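Local coordinates for glutathione s-transferase I (Zea mays, PDB 1AXD), which catalyses the conjugation of glutathione to electrophilic compounds and detoxifies herbicides in maize, at residues E99-Q104 / D164-S169. Sequence-based numbering, arbitrary orientation.
Sequences EVEANQ and DLNHVS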
ATOM      1  N   GLU A  99      -5.072  -3.613  -0.974  1.00 17.34           N
ATOM      2  CA  GLU A  99      -3.757  -3.596  -1.593  1.00 18.08           C
ATOM      3  C   GLU A  99      -3.848  -3.596  -3.090  1.00 19.97           C
ATOM      4  O   GLU A  99      -3.032  -2.961  -3.734  1.00 26.14           O
ATOM      5  CB  GLU A  99      -2.924  -4.783  -1.110  1.00 20.56           C
ATOM      6  CG  GLU A  99      -2.410  -4.684   0.319  1.00 20.93           C
ATOM      7  CD  GLU A  99      -1.454  -3.525   0.516  1.00 22.14           C
ATOM      8  OE1 GLU A  99      -0.380  -3.518  -0.120  1.00 21.33           O
ATOM      9  OE2 GLU A  99      -1.779  -2.618   1.312  1.00 22.75           O
ATOM     10  N   VAL A 100      -4.823  -4.300  -3.651  1.00 21.35           N
ATOM     11  CA  VAL A 100      -5.001  -4.340  -5.104  1.00 20.04           C
ATOM     12  C   VAL A 100      -5.308  -2.951  -5.643  1.00 23.03           C
ATOM     13  O   VAL A 100      -4.759  -2.579  -6.666  1.00 27.05           O
ATOM     14  CB  VAL A 100      -6.132  -5.309  -5.519  1.00 19.92           C
ATOM     15  CG1 VAL A 100      -6.410  -5.186  -7.028  1.00 12.33           C
ATOM     16  CG2 VAL A 100      -5.747  -6.762  -5.153  1.00 15.59           C
ATOM     17  N   GLU A 101      -6.176  -2.198  -4.967  1.00 19.16           N
ATOM     18  CA  GLU A 101      -6.518  -0.840  -5.389  1.00 12.74           C
ATOM     19  C   GLU A 101      -5.290  -0.026  -5.567  1.00 17.25           C
ATOM     20  O   GLU A 101      -5.138   0.626  -6.586  1.00 20.20           O
ATOM     21  CB  GLU A 101      -7.390  -0.168  -4.332  1.00  6.61           C
ATOM     22  CG  GLU A 101      -7.657   1.305  -4.582  1.00 13.35           C
ATOM     23  CD  GLU A 101      -6.771   2.226  -3.750  1.00 18.35           C
ATOM     24  OE1 GLU A 101      -6.695   2.044  -2.509  1.00 23.37           O
ATOM     25  OE2 GLU A 101      -6.157   3.142  -4.338  1.00 17.63           O
ATOM     26  N   ALA A 102      -4.391  -0.100  -4.596  1.00 16.49           N
ATOM     27  CA  ALA A 102      -3.168   0.679  -4.612  1.00 16.62           C
ATOM     28  C   ALA A 102      -2.156   0.209  -5.561  1.00 15.81           C
ATOM     29  O   ALA A 102      -1.609   1.004  -6.282  1.00 16.42           O
ATOM     30  CB  ALA A 102      -2.584   0.760  -3.172  1.00 16.04           C
ATOM     31  N   ASN A 103      -1.924  -1.090  -5.602  1.00 20.17           N
ATOM     32  CA  ASN A 103      -0.898  -1.666  -6.462  1.00 19.92           C
ATOM     33  C   ASN A 103      -1.325  -2.135  -7.813  1.00 21.76           C
ATOM     34  O   ASN A 103      -0.483  -2.587  -8.575  1.00 23.82           O
ATOM     35  CB  ASN A 103      -0.250  -2.833  -5.719  1.00 21.86           C
ATOM     36  CG  ASN A 103       0.118  -2.478  -4.297  1.00 22.85           C
ATOM     37  OD1 ASN A 103      -0.111  -3.247  -3.389  1.00 32.26           O
ATOM     38  ND2 ASN A 103       0.693  -1.301  -4.105  1.00 28.63           N
ATOM     39  N   GLN A 104      -2.613  -2.022  -8.125  1.00 22.72           N
ATOM     40  CA  GLN A 104      -3.133  -2.491  -9.402  1.00 16.07           C
ATOM     41  C   GLN A 104      -3.976  -1.489 -10.115  1.00 13.86           C
ATOM     42  O   GLN A 104      -3.594  -1.023 -11.173  1.00 17.07           O
ATOM     43  CB  GLN A 104      -3.971  -3.741  -9.160  1.00 19.47           C
ATOM     44  CG  GLN A 104      -3.787  -4.809 -10.175  1.00 27.33           C
ATOM     45  CD  GLN A 104      -2.424  -5.443 -10.095  1.00 29.87           C
ATOM     46  OE1 GLN A 104      -1.963  -5.807  -9.023  1.00 26.91           O
ATOM     47  NE2 GLN A 104      -1.780  -5.596 -11.242  1.00 27.72           N
ATOM     48  N   ASP A 164     -13.813  -1.206  -1.192  1.00 16.21           N
ATOM     49  CA  ASP A 164     -14.674  -0.552  -2.172  1.00 13.44           C
ATOM     50  C   ASP A 164     -14.584   0.933  -2.172  1.00 15.69           C
ATOM     51  O   ASP A 164     -14.334   1.498  -3.219  1.00 17.90           O
ATOM     52  CB  ASP A 164     -16.115  -0.990  -1.976  1.00  8.83           C
ATOM     53  CG  ASP A 164     -16.269  -2.479  -2.081  1.00 15.96           C
ATOM     54  OD1 ASP A 164     -16.428  -2.987  -3.210  1.00 18.67           O
ATOM     55  OD2 ASP A 164     -16.193  -3.156  -1.037  1.00 18.10           O
ATOM     56  N   LEU A 165     -14.758   1.566  -1.009  1.00 20.32           N
ATOM     57  CA  LEU A 165     -14.693   3.029  -0.874  1.00 15.72           C
ATOM     58  C   LEU A 165     -13.368   3.586  -1.317  1.00 15.72           C
ATOM     59  O   LEU A 165     -13.328   4.683  -1.852  1.00 19.12           O
ATOM     60  CB  LEU A 165     -14.927   3.471   0.579  1.00 16.82           C
ATOM     61  CG  LEU A 165     -16.221   3.262   1.374  1.00 13.92           C
ATOM     62  CD1 LEU A 165     -17.428   3.272   0.428  1.00 16.19           C
ATOM     63  CD2 LEU A 165     -16.167   1.959   2.139  1.00 18.09           C
ATOM     64  N   ASN A 166     -12.291   2.836  -1.107  1.00 15.53           N
ATOM     65  CA  ASN A 166     -10.953   3.285  -1.481  1.00 14.98           C
ATOM     66  C   ASN A 166     -10.761   3.521  -2.971  1.00 17.38           C
ATOM     67  O   ASN A 166      -9.745   4.076  -3.359  1.00 20.15           O
ATOM     68  CB  ASN A 166      -9.907   2.294  -0.963  1.00 13.54           C
ATOM     69  CG  ASN A 166      -9.539   2.522   0.502  1.00 18.45           C
ATOM     70  OD1 ASN A 166     -10.193   3.276   1.204  1.00 21.00           O
ATOM     71  ND2 ASN A 166      -8.470   1.866   0.955  1.00 17.04           N
ATOM     72  N   HIS A 167     -11.714   3.078  -3.795  1.00 19.08           N
ATOM     73  CA  HIS A 167     -11.655   3.243  -5.254  1.00 14.89           C
ATOM     74  C   HIS A 167     -12.450   4.431  -5.748  1.00 17.06           C
ATOM     75  O   HIS A 167     -12.333   4.760  -6.908  1.00 18.13           O
ATOM     76  CB  HIS A 167     -12.269   2.032  -5.959  1.00 12.00           C
ATOM     77  CG  HIS A 167     -11.452   0.780  -5.900  1.00 13.65           C
ATOM     78  ND1 HIS A 167     -11.560  -0.137  -4.876  1.00 14.37           N
ATOM     79  CD2 HIS A 167     -10.580   0.247  -6.788  1.00 13.19           C
ATOM     80  CE1 HIS A 167     -10.791  -1.180  -5.135  1.00 13.40           C
ATOM     81  NE2 HIS A 167     -10.186  -0.972  -6.290  1.00 16.84           N
ATOM     82  N   VAL A 168     -13.264   5.070  -4.916  1.00 15.87           N
ATOM     83  CA  VAL A 168     -14.075   6.146  -5.447  1.00 17.64           C
ATOM     84  C   VAL A 168     -13.401   7.384  -5.915  1.00 21.28           C
ATOM     85  O   VAL A 168     -13.615   7.743  -7.064  1.00 23.34           O
ATOM     86  CB  VAL A 168     -15.356   6.460  -4.591  1.00 18.90           C
ATOM     87  CG1 VAL A 168     -15.983   5.169  -4.050  1.00 13.85           C
ATOM     88  CG2 VAL A 168     -15.081   7.457  -3.495  1.00 18.49           C
ATOM     89  N   SER A 169     -12.541   8.001  -5.094  1.00 23.14           N
ATOM     90  CA  SER A 169     -11.864   9.254  -5.463  1.00 21.67           C
ATOM     91  C   SER A 169     -11.173   9.249  -6.819  1.00 23.35           C
ATOM     92  O   SER A 169     -11.235  10.254  -7.511  1.00 25.05           O
ATOM     93  CB  SER A 169     -10.898   9.713  -4.369  1.00 16.10           C
ATOM     94  OG  SER A 169      -9.872   8.762  -4.177  1.00 19.17           O
TER
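Within 99-104, Glu101 makes the contact, touching Asn166 and His167. The CB of Glu101 points toward the turn between helices 162-165 and 168-174 and lies 3.5 Å from His167 NE2. Its CG is anti to the backbone N (chi1 173°), which carries it over the middle of the imidazole. The CG sits 3.8 Å from the ring centroid and 11° off the ring normal, a CH-pi contact on one face. The chain then bends at chi2, and the carboxylate turns from the ring to Asn166. Glu101 CD is 3.5 Å from Asn166 O, and Glu101 OE1 is 3.6 Å from Asn166 CB. The carboxylate and amide planes stand 89° apart. This is the all-helical C-terminal domain of the glutathione S-transferase fold. Leu165 to Val168 form a type I beta turn, with Val168 N bonded to Leu165 O at 3.1 Å. The turn presents Asn166 and His167 side by side to the long helix. The far end of Glu101 is held by other parts of the chain: OE2 takes a hydrogen bond with Thr106 and a salt bridge with Arg68 from helix 67-78. His167 NE2 is hydrogen-bonded to Tyr145 OH, and Tyr105 meets the ring edge-to-face. Replacing His167 by alanine removes the imidazole, which would probably open a gap beside Glu101 CG and leave Tyr145 OH without this partner. Further along, Asn103 packs on the backbone of the bound peptide and Gln104 touches Val141 of helix 128-151.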